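PDB 3SLR: BF1531-like N-terminal domain-containing protein from Bacteroides fragilis, which is of unknown biological function but joins an SGNH-hydrolase-like N-terminal domain to a magnesium-binding phosphatase domain, and may hydrolyse ester bonds. Local coordinates for residues I124-P129 / S208-I213; T33-T38 / D201-I206; N59-Q64 / I82-H87; F184-S189 / E195-L200. One frame throughout, in Å; residues are numbered along the deposited sequence.

Contact 1 of 4, residues I124-P129 / S208-I213; sequences IYYNYP and SRTIDI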
loop_
_atom_site.group_PDB
_atom_site.type_symbol
_atom_site.label_atom_id
_atom_site.label_comp_id
_atom_site.label_asym_id
_atom_site.label_seq_id
_atom_site.Cartn_x
_atom_site.Cartn_y
_atom_site.Cartn_z
ATOM N N ILE A 124 -9.193 -9.559 6.001
ATOM C CA ILE A 124 -8.013 -8.710 5.908
ATOM C C ILE A 124 -7.364 -8.663 7.292
ATOM O O ILE A 124 -8.005 -8.300 8.284
ATOM C CB ILE A 124 -8.369 -7.298 5.428
ATOM C CG1 ILE A 124 -9.013 -7.359 4.040
ATOM C CG2 ILE A 124 -7.113 -6.439 5.385
ATOM C CD1 ILE A 124 -9.629 -6.053 3.606
ATOM N N TYR A 125 -6.092 -9.036 7.353
ATOM C CA TYR A 125 -5.436 -9.284 8.627
ATOM C C TYR A 125 -4.149 -8.475 8.695
ATOM O O TYR A 125 -3.260 -8.654 7.856
ATOM C CB TYR A 125 -5.135 -10.786 8.765
ATOM C CG TYR A 125 -4.686 -11.209 10.156
ATOM C CD1 TYR A 125 -3.363 -11.105 10.536
ATOM C CD2 TYR A 125 -5.592 -11.721 11.078
ATOM C CE1 TYR A 125 -2.945 -11.483 11.807
ATOM C CE2 TYR A 125 -5.190 -12.106 12.352
ATOM C CZ TYR A 125 -3.865 -11.978 12.708
ATOM O OH TYR A 125 -3.458 -12.357 13.957
ATOM N N TYR A 126 -4.058 -7.556 9.662
ATOM C CA TYR A 126 -2.830 -6.775 9.842
ATOM C C TYR A 126 -1.730 -7.656 10.411
ATOM O O TYR A 126 -1.931 -8.296 11.433
ATOM C CB TYR A 126 -3.053 -5.581 10.787
ATOM C CG TYR A 126 -4.106 -4.611 10.303
ATOM C CD1 TYR A 126 -5.330 -4.509 10.946
ATOM C CD2 TYR A 126 -3.880 -3.807 9.181
ATOM C CE1 TYR A 126 -6.302 -3.624 10.498
ATOM C CE2 TYR A 126 -4.856 -2.926 8.725
ATOM C CZ TYR A 126 -6.061 -2.838 9.389
ATOM O OH TYR A 126 -7.042 -1.964 8.937
ATOM N N ASN A 127 -0.576 -7.703 9.751
ATOM C CA ASN A 127 0.557 -8.412 10.326
ATOM C C ASN A 127 1.235 -7.554 11.388
ATOM O O ASN A 127 0.707 -6.502 11.775
ATOM C CB ASN A 127 1.541 -8.929 9.254
ATOM C CG ASN A 127 2.198 -7.818 8.456
ATOM O OD1 ASN A 127 1.940 -6.623 8.681
ATOM N ND2 ASN A 127 3.067 -8.206 7.509
ATOM N N TYR A 128 2.395 -7.995 11.858
ATOM C CA TYR A 128 2.935 -7.513 13.135
ATOM C C TYR A 128 4.259 -6.749 13.019
ATOM O O TYR A 128 5.311 -7.348 12.797
ATOM C CB TYR A 128 3.143 -8.705 14.084
ATOM C CG TYR A 128 1.883 -9.479 14.435
ATOM C CD1 TYR A 128 1.455 -10.547 13.654
ATOM C CD2 TYR A 128 1.146 -9.156 15.569
ATOM C CE1 TYR A 128 0.290 -11.259 13.986
ATOM C CE2 TYR A 128 0.017 -9.867 15.922
ATOM C CZ TYR A 128 -0.411 -10.912 15.126
ATOM O OH TYR A 128 -1.551 -11.596 15.487
ATOM N N PRO A 129 4.225 -5.417 13.197
ATOM C CA PRO A 129 5.512 -4.709 13.255
ATOM C C PRO A 129 6.299 -5.153 14.483
ATOM O O PRO A 129 5.722 -5.335 15.564
ATOM C CB PRO A 129 5.117 -3.235 13.419
ATOM C CG PRO A 129 3.628 -3.169 13.115
ATOM C CD PRO A 129 3.069 -4.531 13.413
ATOM N N SER A 208 -6.133 3.960 4.434
ATOM C CA SER A 208 -5.914 4.005 2.995
ATOM C C SER A 208 -5.411 2.644 2.508
ATOM O O SER A 208 -5.890 2.117 1.514
ATOM C CB SER A 208 -4.946 5.133 2.628
ATOM O OG SER A 208 -4.793 5.220 1.223
ATOM N N ARG A 209 -4.453 2.076 3.225
ATOM C CA ARG A 209 -3.896 0.769 2.874
ATOM C C ARG A 209 -4.903 -0.369 3.034
ATOM O O ARG A 209 -4.784 -1.411 2.379
ATOM C CB ARG A 209 -2.645 0.484 3.713
ATOM C CG ARG A 209 -1.446 1.376 3.358
ATOM C CD ARG A 209 -0.862 1.025 1.996
ATOM N NE ARG A 209 -0.411 -0.364 1.967
ATOM C CZ ARG A 209 0.862 -0.754 2.011
ATOM N NH1 ARG A 209 1.848 0.144 2.056
ATOM N NH2 ARG A 209 1.149 -2.053 1.993
ATOM N N THR A 210 -5.884 -0.182 3.917
ATOM C CA THR A 210 -6.933 -1.182 4.102
ATOM C C THR A 210 -7.915 -1.104 2.941
ATOM O O THR A 210 -8.284 -2.119 2.353
ATOM C CB THR A 210 -7.662 -0.969 5.434
ATOM O OG1 THR A 210 -6.697 -1.024 6.488
ATOM C CG2 THR A 210 -8.720 -2.036 5.667
ATOM N N ILE A 211 -8.318 0.110 2.606
ATOM C CA ILE A 211 -9.252 0.289 1.500
ATOM C C ILE A 211 -8.602 -0.079 0.160
ATOM O O ILE A 211 -9.291 -0.564 -0.737
ATOM C CB ILE A 211 -9.874 1.704 1.470
ATOM C CG1 ILE A 211 -10.754 1.947 2.711
ATOM C CG2 ILE A 211 -10.693 1.912 0.179
ATOM C CD1 ILE A 211 -11.906 0.930 2.916
ATOM N N ASP A 212 -7.283 0.114 0.024
ATOM C CA ASP A 212 -6.601 -0.269 -1.215
ATOM C C ASP A 212 -6.884 -1.741 -1.499
ATOM O O ASP A 212 -7.069 -2.139 -2.652
ATOM C CB ASP A 212 -5.068 -0.104 -1.125
ATOM C CG ASP A 212 -4.608 1.350 -1.064
ATOM O OD1 ASP A 212 -5.353 2.264 -1.482
ATOM O OD2 ASP A 212 -3.466 1.572 -0.592
ATOM N N ILE A 213 -6.890 -2.553 -0.442
ATOM C CA ILE A 213 -7.075 -3.995 -0.602
ATOM C C ILE A 213 -8.520 -4.293 -1.005
ATOM O O ILE A 213 -8.766 -5.021 -1.957
ATOM C CB ILE A 213 -6.715 -4.770 0.683
ATOM C CG1 ILE A 213 -5.199 -4.689 0.929
ATOM C CG2 ILE A 213 -7.146 -6.230 0.562
ATOM C CD1 ILE A 213 -4.764 -5.125 2.360
#
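Ile124, in the middle of strand 122-126, meets Ile213 of the helix that passes over the sheet. Its CG1 arm lies anti to the carbonyl carbon (chi1 -60°) and carries CD1 to 3.9 Å from CG2 of Ile213, while CD1 of Ile213 runs the other way to 4.0 Å from CG2 of Ile124. Two branched, rigid side chains sliding past one another in this way fill the buried strand-helix interface with apolar surface. Tyr125, next in sequence, instead shares a hydrogen bond between its OH and the OH of Tyr128, 2.6 Å away. Tyr126 sends its ring toward the same helix as Ile124. Its OH donates to OG1 of Thr210 at 2.6 Å; the threonine oxygen lies in the ring plane, at the edge, and the two side chains cross at about a right angle. Thr210 suits this buried place because its OG1 accepts from the tyrosine and passes its own proton to the carbonyl of Ile206, one turn back. Strand 122-126 lies between strands 79-83 and 168-171. Helix 203-217 shares its face of the sheet with helix 34-46, whose Ile40 touches Tyr126, and Ile81 of the adjoining strand packs against Thr210.

Contact 2 of 4, residues T33-T38 / D201-I206; sequences TQLLAT and DALPII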
loop_
_atom_site.group_PDB
_atom_site.type_symbol
_atom_site.label_atom_id
_atom_site.label_comp_id
_atom_site.label_asym_id
_atom_site.label_seq_id
_atom_site.Cartn_x
_atom_site.Cartn_y
_atom_site.Cartn_z
ATOM N N THR A 33 -10.816 0.436 18.801
ATOM C CA THR A 33 -10.944 0.515 17.338
ATOM C C THR A 33 -11.877 1.611 16.814
ATOM O O THR A 33 -12.111 1.697 15.608
ATOM C CB THR A 33 -11.397 -0.850 16.727
ATOM O OG1 THR A 33 -12.562 -1.333 17.412
ATOM C CG2 THR A 33 -10.297 -1.884 16.836
ATOM N N GLN A 34 -12.401 2.462 17.693
ATOM C CA GLN A 34 -13.434 3.410 17.257
ATOM C C GLN A 34 -12.957 4.417 16.208
ATOM O O GLN A 34 -13.677 4.690 15.255
ATOM C CB GLN A 34 -14.089 4.131 18.439
ATOM C CG GLN A 34 -14.768 3.206 19.434
ATOM C CD GLN A 34 -13.826 2.702 20.523
ATOM O OE1 GLN A 34 -12.611 2.919 20.468
ATOM N NE2 GLN A 34 -14.393 2.042 21.534
ATOM N N LEU A 35 -11.751 4.961 16.371
ATOM C CA LEU A 35 -11.242 5.904 15.387
ATOM C C LEU A 35 -10.855 5.194 14.098
ATOM O O LEU A 35 -11.059 5.715 13.001
ATOM C CB LEU A 35 -10.056 6.689 15.942
ATOM C CG LEU A 35 -10.369 7.571 17.147
ATOM C CD1 LEU A 35 -9.181 8.478 17.445
ATOM C CD2 LEU A 35 -11.618 8.386 16.898
ATOM N N LEU A 36 -10.292 3.997 14.227
ATOM C CA LEU A 36 -9.927 3.216 13.048
ATOM C C LEU A 36 -11.177 2.867 12.237
ATOM O O LEU A 36 -11.162 2.900 11.006
ATOM C CB LEU A 36 -9.172 1.945 13.448
ATOM C CG LEU A 36 -8.705 0.998 12.335
ATOM C CD1 LEU A 36 -7.794 1.707 11.344
ATOM C CD2 LEU A 36 -8.015 -0.223 12.933
ATOM N N ALA A 37 -12.266 2.555 12.931
ATOM C CA ALA A 37 -13.546 2.299 12.258
ATOM C C ALA A 37 -14.005 3.503 11.442
ATOM O O ALA A 37 -14.375 3.372 10.266
ATOM C CB ALA A 37 -14.613 1.902 13.266
ATOM N N THR A 38 -13.982 4.676 12.066
ATOM C CA THR A 38 -14.352 5.906 11.381
ATOM C C THR A 38 -13.464 6.139 10.164
ATOM O O THR A 38 -13.947 6.434 9.069
ATOM C CB THR A 38 -14.261 7.107 12.326
ATOM O OG1 THR A 38 -15.234 6.964 13.365
ATOM C CG2 THR A 38 -14.538 8.396 11.573
ATOM N N ASP A 201 -1.802 10.588 13.120
ATOM C CA ASP A 201 -1.269 10.723 11.773
ATOM C C ASP A 201 -1.067 9.374 11.096
ATOM O O ASP A 201 -0.975 9.295 9.872
ATOM C CB ASP A 201 0.011 11.548 11.789
ATOM C CG ASP A 201 -0.247 12.995 12.150
ATOM O OD1 ASP A 201 -1.181 13.594 11.572
ATOM O OD2 ASP A 201 0.466 13.527 13.024
ATOM N N ALA A 202 -1.027 8.313 11.892
ATOM C CA ALA A 202 -0.924 6.965 11.349
ATOM C C ALA A 202 -2.272 6.449 10.872
ATOM O O ALA A 202 -2.336 5.631 9.953
ATOM C CB ALA A 202 -0.344 6.020 12.381
ATOM N N LEU A 203 -3.345 6.910 11.507
ATOM C CA LEU A 203 -4.684 6.396 11.208
ATOM C C LEU A 203 -5.063 6.439 9.719
ATOM O O LEU A 203 -5.497 5.429 9.173
ATOM C CB LEU A 203 -5.757 7.078 12.069
ATOM C CG LEU A 203 -5.936 6.574 13.502
ATOM C CD1 LEU A 203 -6.691 7.606 14.327
ATOM C CD2 LEU A 203 -6.659 5.225 13.520
ATOM N N PRO A 204 -4.881 7.593 9.051
ATOM C CA PRO A 204 -5.241 7.659 7.626
ATOM C C PRO A 204 -4.334 6.813 6.739
ATOM O O PRO A 204 -4.746 6.425 5.650
ATOM C CB PRO A 204 -5.042 9.134 7.267
ATOM C CG PRO A 204 -4.852 9.854 8.533
ATOM C CD PRO A 204 -4.424 8.889 9.577
ATOM N N ILE A 205 -3.099 6.562 7.174
ATOM C CA ILE A 205 -2.227 5.673 6.425
ATOM C C ILE A 205 -2.788 4.259 6.436
ATOM O O ILE A 205 -2.875 3.610 5.402
ATOM C CB ILE A 205 -0.790 5.654 6.991
ATOM C CG1 ILE A 205 -0.135 7.025 6.788
ATOM C CG2 ILE A 205 0.007 4.545 6.332
ATOM C CD1 ILE A 205 1.186 7.217 7.551
ATOM N N ILE A 206 -3.190 3.786 7.607
ATOM C CA ILE A 206 -3.734 2.442 7.714
ATOM C C ILE A 206 -5.105 2.304 7.017
ATOM O O ILE A 206 -5.365 1.297 6.360
ATOM C CB ILE A 206 -3.804 1.966 9.187
ATOM C CG1 ILE A 206 -2.403 1.945 9.807
ATOM C CG2 ILE A 206 -4.468 0.597 9.274
ATOM C CD1 ILE A 206 -1.325 1.462 8.863
#
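Leu36 and Leu203 bring their CA atoms to within 6.4 Å of each other, so helices 34-46 and 203-217 approach closely near their N-terminal ends. No hydrogen bond joins the two segments; the backbone bonds, such as those from Ala37 N to Thr33 O and from Ile206 N to Ala202 O, stay within each segment, and what remains between them is apolar packing. Leu203 carries most of it. Its forked end reaches across to the other helix, CD1 coming to 3.8 Å from CB of Leu35 and CD2 to 3.9 Å from CA of Leu36. One methyl thus rests on a side-chain root and the other almost on the backbone, a fit that a branched, flexible leucine provides easily. Leu36 makes the second contact, with Ile206 one turn on from Leu203: with CG anti to the backbone N (chi1 -180°) its end swings round to the partner helix, and CD1 lies 4.1 Å from CG2 of Ile206. The Ile206 side chain also touches Leu173 and Ile176 of helix 173-180. Leu35 is partly exposed, and Phe6 of helix 6-12 also touches it. The contact joins the first helix after strand 22-29 to helix 203-217, away from the magnesium site. Two neighbouring helices packed on one face of a five-stranded parallel sheet, with strand order 2-1-3-4-5, are characteristic of the three-layer alpha/beta/alpha sandwich of the SGNH-hydrolase clan, to which this FkbH-type N-terminal domain belongs.

Contact 3 of 4, residues N59-Q64 / I82-H87; sequences NQVERQ and IFHSTH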
loop_
_atom_site.group_PDB
_atom_site.type_symbol
_atom_site.label_atom_id
_atom_site.label_comp_id
_atom_site.label_asym_id
_atom_site.label_seq_id
_atom_site.Cartn_x
_atom_site.Cartn_y
_atom_site.Cartn_z
ATOM N N ASN A 59 -11.732 -5.829 22.456
ATOM C CA ASN A 59 -10.998 -7.059 22.743
ATOM C C ASN A 59 -11.880 -8.320 22.774
ATOM O O ASN A 59 -11.847 -9.101 23.726
ATOM C CB ASN A 59 -10.191 -6.895 24.040
ATOM C CG ASN A 59 -9.259 -8.058 24.302
ATOM O OD1 ASN A 59 -8.726 -8.668 23.377
ATOM N ND2 ASN A 59 -9.051 -8.369 25.578
ATOM N N GLN A 60 -12.663 -8.512 21.721
ATOM C CA GLN A 60 -13.519 -9.692 21.606
ATOM C C GLN A 60 -13.287 -10.447 20.301
ATOM O O GLN A 60 -14.211 -11.052 19.754
ATOM C CB GLN A 60 -15.004 -9.315 21.739
ATOM C CG GLN A 60 -15.385 -8.806 23.121
ATOM C CD GLN A 60 -16.887 -8.765 23.327
ATOM O OE1 GLN A 60 -17.654 -9.150 22.446
ATOM N NE2 GLN A 60 -17.313 -8.297 24.499
ATOM N N VAL A 61 -12.053 -10.418 19.806
ATOM C CA VAL A 61 -11.752 -11.067 18.540
ATOM C C VAL A 61 -12.062 -12.554 18.610
ATOM O O VAL A 61 -12.894 -13.057 17.865
ATOM C CB VAL A 61 -10.282 -10.873 18.131
ATOM C CG1 VAL A 61 -9.970 -11.680 16.881
ATOM C CG2 VAL A 61 -9.998 -9.399 17.897
ATOM N N GLU A 62 -11.395 -13.254 19.520
ATOM C CA GLU A 62 -11.582 -14.693 19.647
ATOM C C GLU A 62 -13.019 -15.022 20.061
ATOM O O GLU A 62 -13.637 -15.933 19.520
ATOM C CB GLU A 62 -10.583 -15.274 20.648
ATOM C CG GLU A 62 -9.119 -15.131 20.220
ATOM C CD GLU A 62 -8.574 -13.715 20.412
ATOM O OE1 GLU A 62 -9.159 -12.934 21.196
ATOM O OE2 GLU A 62 -7.556 -13.388 19.773
ATOM N N ARG A 63 -13.543 -14.259 21.011
ATOM C CA ARG A 63 -14.900 -14.453 21.512
ATOM C C ARG A 63 -15.913 -14.488 20.372
ATOM O O ARG A 63 -16.751 -15.387 20.297
ATOM C CB ARG A 63 -15.247 -13.341 22.508
ATOM C CG ARG A 63 -16.727 -13.016 22.630
ATOM C CD ARG A 63 -17.455 -13.994 23.532
ATOM N NE ARG A 63 -18.877 -13.674 23.637
ATOM C CZ ARG A 63 -19.709 -14.239 24.508
ATOM N NH1 ARG A 63 -19.263 -15.155 25.360
ATOM N NH2 ARG A 63 -20.986 -13.886 24.534
ATOM N N GLN A 64 -15.825 -13.511 19.475
ATOM C CA GLN A 64 -16.788 -13.391 18.383
ATOM C C GLN A 64 -16.599 -14.455 17.309
ATOM O O GLN A 64 -17.568 -14.992 16.778
ATOM C CB GLN A 64 -16.701 -11.999 17.756
ATOM C CG GLN A 64 -17.273 -10.896 18.635
ATOM C CD GLN A 64 -18.787 -10.986 18.755
ATOM O OE1 GLN A 64 -19.501 -10.999 17.753
ATOM N NE2 GLN A 64 -19.282 -11.045 19.984
ATOM N N ILE A 82 -9.312 -7.978 10.887
ATOM C CA ILE A 82 -8.840 -8.323 12.230
ATOM C C ILE A 82 -7.594 -7.506 12.544
ATOM O O ILE A 82 -6.634 -7.490 11.762
ATOM C CB ILE A 82 -8.457 -9.819 12.333
ATOM C CG1 ILE A 82 -9.595 -10.724 11.833
ATOM C CG2 ILE A 82 -8.014 -10.174 13.762
ATOM C CD1 ILE A 82 -10.830 -10.730 12.710
ATOM N N PHE A 83 -7.604 -6.840 13.692
ATOM C CA PHE A 83 -6.441 -6.090 14.143
ATOM C C PHE A 83 -5.943 -6.650 15.475
ATOM O O PHE A 83 -6.386 -6.222 16.543
ATOM C CB PHE A 83 -6.800 -4.606 14.297
ATOM C CG PHE A 83 -5.620 -3.721 14.599
ATOM C CD1 PHE A 83 -4.319 -4.197 14.471
ATOM C CD2 PHE A 83 -5.820 -2.404 14.997
ATOM C CE1 PHE A 83 -3.231 -3.372 14.741
ATOM C CE2 PHE A 83 -4.755 -1.569 15.257
ATOM C CZ PHE A 83 -3.448 -2.050 15.134
ATOM N N HIS A 84 -5.065 -7.649 15.396
ATOM C CA HIS A 84 -4.286 -8.122 16.537
ATOM C C HIS A 84 -3.006 -7.289 16.592
ATOM O O HIS A 84 -2.211 -7.309 15.650
ATOM C CB HIS A 84 -3.874 -9.578 16.322
ATOM C CG HIS A 84 -4.902 -10.584 16.739
ATOM N ND1 HIS A 84 -5.142 -11.734 16.018
ATOM C CD2 HIS A 84 -5.707 -10.646 17.827
ATOM C CE1 HIS A 84 -6.068 -12.449 16.628
ATOM N NE2 HIS A 84 -6.422 -11.813 17.732
ATOM N N SER A 85 -2.782 -6.582 17.690
ATOM C CA SER A 85 -1.623 -5.696 17.781
ATOM C C SER A 85 -0.393 -6.410 18.310
ATOM O O SER A 85 -0.485 -7.320 19.142
ATOM C CB SER A 85 -1.935 -4.495 18.679
ATOM O OG SER A 85 -2.146 -4.920 20.018
ATOM N N THR A 86 0.773 -5.984 17.847
ATOM C CA THR A 86 2.010 -6.500 18.424
ATOM C C THR A 86 2.056 -6.194 19.914
ATOM O O THR A 86 2.508 -7.008 20.717
ATOM C CB THR A 86 3.241 -5.880 17.756
ATOM O OG1 THR A 86 3.176 -6.123 16.351
ATOM C CG2 THR A 86 4.535 -6.480 18.326
ATOM N N HIS A 87 1.587 -5.006 20.279
ATOM C CA HIS A 87 1.628 -4.557 21.662
ATOM C C HIS A 87 0.930 -5.515 22.626
ATOM O O HIS A 87 1.445 -5.812 23.710
ATOM C CB HIS A 87 1.024 -3.149 21.775
ATOM C CG HIS A 87 1.420 -2.430 23.025
ATOM N ND1 HIS A 87 2.444 -1.505 23.057
ATOM C CD2 HIS A 87 0.967 -2.536 24.299
ATOM C CE1 HIS A 87 2.590 -1.057 24.292
ATOM N NE2 HIS A 87 1.701 -1.660 25.064
#
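Glu62 and His84 reach toward each other from opposite directions to make the polar link of this contact. NE2 of His84 donates to OE2 of Glu62 at 2.8 Å, and the angle of 147° at the hydrogen makes the bond somewhat bent. The oxygen is approached on its syn side, 30° out of the carboxylate plane; the planes of carboxylate and ring are tilted only slightly against each other. A bend at chi2 of Glu62 (76°) turns the chain from the helix toward the ring. The other ring nitrogen, ND1, is hydrogen-bonded to the OH of Tyr125, so the imidazole is held at both nitrogens and its rotation is fixed. The apolar contact beside this pair is between Val61 CG1 and CG2 of Ile82, 4.0 Å apart. Van der Waals contacts with the ring complete it: Val61 CG1, on a compact branched residue that fits between strand and ring, lies 3.7 Å from NE2 of His84, and CG2 of Ile82 lies over one face of the imidazole, offset toward its rim. Short helix 61-66 thereby leans on the C-terminal end of strand 79-83. Leu28 of strand 22-29 touches both Val61 and Ile82, and helix 104-118 packs alongside, with Phe111 against Val61 and Glu62 and Leu115 against Ile82.

Contact 4 of 4, residues F184-S189 / E195-L200; sequences FMFDSS and EIILSL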
loop_
_atom_site.group_PDB
_atom_site.type_symbol
_atom_site.label_atom_id
_atom_site.label_comp_id
_atom_site.label_asym_id
_atom_site.label_seq_id
_atom_site.Cartn_x
_atom_site.Cartn_y
_atom_site.Cartn_z
ATOM N N PHE A 184 6.680 7.083 15.242
ATOM C CA PHE A 184 5.651 7.873 14.575
ATOM C C PHE A 184 4.279 7.179 14.618
ATOM O O PHE A 184 3.243 7.832 14.752
ATOM C CB PHE A 184 6.072 8.131 13.121
ATOM C CG PHE A 184 4.969 8.685 12.250
ATOM C CD1 PHE A 184 4.827 10.053 12.073
ATOM C CD2 PHE A 184 4.081 7.837 11.612
ATOM C CE1 PHE A 184 3.821 10.565 11.276
ATOM C CE2 PHE A 184 3.066 8.341 10.816
ATOM C CZ PHE A 184 2.940 9.706 10.644
HETATM N N MSE A 185 4.281 5.851 14.510
HETATM C CA MSE A 185 3.040 5.096 14.379
HETATM C C MSE A 185 2.290 4.939 15.699
HETATM O O MSE A 185 1.079 4.739 15.715
HETATM C CB MSE A 185 3.329 3.697 13.817
HETATM C CG MSE A 185 4.012 3.676 12.459
HETATM SE SE MSE A 185 2.882 4.209 10.982
HETATM C CE MSE A 185 1.493 2.830 11.086
ATOM N N PHE A 186 3.030 5.015 16.797
ATOM C CA PHE A 186 2.510 4.749 18.139
ATOM C C PHE A 186 2.636 6.004 18.999
ATOM O O PHE A 186 3.672 6.667 18.999
ATOM C CB PHE A 186 3.289 3.568 18.750
ATOM C CG PHE A 186 3.008 3.318 20.208
ATOM C CD1 PHE A 186 1.757 2.883 20.631
ATOM C CD2 PHE A 186 4.009 3.481 21.152
ATOM C CE1 PHE A 186 1.502 2.639 21.971
ATOM C CE2 PHE A 186 3.765 3.232 22.490
ATOM C CZ PHE A 186 2.511 2.822 22.905
ATOM N N ASP A 187 1.573 6.329 19.730
ATOM C CA ASP A 187 1.550 7.508 20.587
ATOM C C ASP A 187 1.298 7.008 22.009
ATOM O O ASP A 187 0.164 6.705 22.388
ATOM C CB ASP A 187 0.435 8.451 20.111
ATOM C CG ASP A 187 0.418 9.791 20.845
ATOM O OD1 ASP A 187 0.862 9.857 22.011
ATOM O OD2 ASP A 187 -0.081 10.776 20.253
ATOM N N SER A 188 2.364 6.882 22.788
ATOM C CA SER A 188 2.251 6.305 24.116
ATOM C C SER A 188 1.211 7.002 24.990
ATOM O O SER A 188 0.409 6.353 25.654
ATOM C CB SER A 188 3.604 6.322 24.825
ATOM O OG SER A 188 3.457 5.779 26.116
ATOM N N SER A 189 1.230 8.329 24.993
ATOM C CA SER A 189 0.377 9.093 25.890
ATOM C C SER A 189 -1.102 8.841 25.592
ATOM O O SER A 189 -1.909 8.666 26.499
ATOM C CB SER A 189 0.697 10.583 25.763
ATOM O OG SER A 189 0.039 11.320 26.774
ATOM N N GLU A 195 -6.383 3.507 25.090
ATOM C CA GLU A 195 -6.220 2.184 24.482
ATOM C C GLU A 195 -6.138 2.256 22.949
ATOM O O GLU A 195 -6.174 1.234 22.261
ATOM C CB GLU A 195 -7.331 1.232 24.925
ATOM C CG GLU A 195 -7.015 0.450 26.177
ATOM C CD GLU A 195 -5.963 -0.617 25.929
ATOM O OE1 GLU A 195 -6.122 -1.399 24.967
ATOM O OE2 GLU A 195 -4.972 -0.670 26.685
ATOM N N ILE A 196 -6.002 3.464 22.415
ATOM C CA ILE A 196 -5.794 3.615 20.976
ATOM C C ILE A 196 -4.308 3.446 20.662
ATOM O O ILE A 196 -3.475 4.156 21.218
ATOM C CB ILE A 196 -6.280 4.982 20.470
ATOM C CG1 ILE A 196 -7.770 5.163 20.779
ATOM C CG2 ILE A 196 -6.023 5.129 18.963
ATOM C CD1 ILE A 196 -8.323 6.510 20.350
ATOM N N ILE A 197 -3.989 2.508 19.771
ATOM C CA ILE A 197 -2.606 2.085 19.555
ATOM C C ILE A 197 -1.964 2.757 18.351
ATOM O O ILE A 197 -0.744 2.735 18.201
ATOM C CB ILE A 197 -2.498 0.537 19.412
ATOM C CG1 ILE A 197 -1.075 0.060 19.739
ATOM C CG2 ILE A 197 -2.945 0.071 18.039
ATOM C CD1 ILE A 197 -0.867 -0.166 21.217
ATOM N N LEU A 198 -2.780 3.357 17.491
ATOM C CA LEU A 198 -2.253 4.086 16.339
ATOM C C LEU A 198 -2.328 5.591 16.573
ATOM O O LEU A 198 -3.316 6.094 17.097
ATOM C CB LEU A 198 -3.036 3.733 15.069
ATOM C CG LEU A 198 -2.908 2.289 14.571
ATOM C CD1 LEU A 198 -3.957 1.994 13.496
ATOM C CD2 LEU A 198 -1.511 2.029 14.044
ATOM N N SER A 199 -1.286 6.313 16.172
ATOM C CA SER A 199 -1.284 7.767 16.310
ATOM C C SER A 199 -2.261 8.413 15.326
ATOM O O SER A 199 -2.670 7.804 14.335
ATOM C CB SER A 199 0.121 8.326 16.091
ATOM O OG SER A 199 0.489 8.167 14.731
ATOM N N LEU A 200 -2.619 9.662 15.598
ATOM C CA LEU A 200 -3.569 10.387 14.764
ATOM C C LEU A 200 -3.109 10.443 13.316
ATOM O O LEU A 200 -3.923 10.351 12.387
ATOM C CB LEU A 200 -3.773 11.807 15.301
ATOM C CG LEU A 200 -4.739 12.704 14.521
ATOM C CD1 LEU A 200 -6.097 12.043 14.383
ATOM C CD2 LEU A 200 -4.873 14.066 15.199
HETATM O O HOH W 1 -1.422 5.704 20.241
HETATM O O HOH W 2 -2.191 10.459 18.330
#
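Ser199 binds the end of helix 182-185, in a part of this SGNH-like domain made of the short helices 182-185 and 188-194 and the loop that follows them, where the chain runs out through helix 188-194 and returns beside its own start. Its OG donates to O of Phe184 at 2.8 Å, in the carbonyl plane, and its backbone N donates to O of Met185 (a selenomethionine) at 2.9 Å, from 43° above that carbonyl's plane. Two carbonyls left over at a helix end are thus satisfied by one small polar residue. A torsion that sets OG between the backbone N and the carbonyl carbon (chi1 69°) keeps the hydroxyl close to the main chain, where it also meets the amide N of Ala202. CA of Leu198 adds a C-H...O contact to the Met185 carbonyl. Beside these bonds, the Phe186 ring turns its edge to Ile197: CD1 lies 3.5 Å from the isoleucine O, almost in the ring plane, and CE1 is 3.7 Å from the isoleucine CD1. Asp187 caps helix 188-194, its OD1 making a weak bond to Val190 N. Waters bridge the segments here. One donates to both Asp187 O and Ile196 O. A second donates to OD2 of Asp187 at 2.9 Å and accepts from N of Leu200, also at 2.9 Å.

All four contacts belong to the N-terminal domain, away from the magnesium site. Contacts 1 and 2 are buried and share helix 203-217, which one ties to the sheet and the other to helix 34-46; Ile206 of contact 2 packs on the Tyr126 ring of contact 1. Contact 3 is also largely buried but lies farther out, at the strand ends, where a charged partner, Glu62, joins the polar chemistry; its histidine continues into the tyrosine pair of contact 1. Contact 4, partly exposed, combines serine and backbone bonds with bridging waters and some apolar packing, unlike the purely apolar contact 2 that it touches through Leu35 and Ile196. Phe83 and His87 of contact 3 meet Ile197 of contact 4.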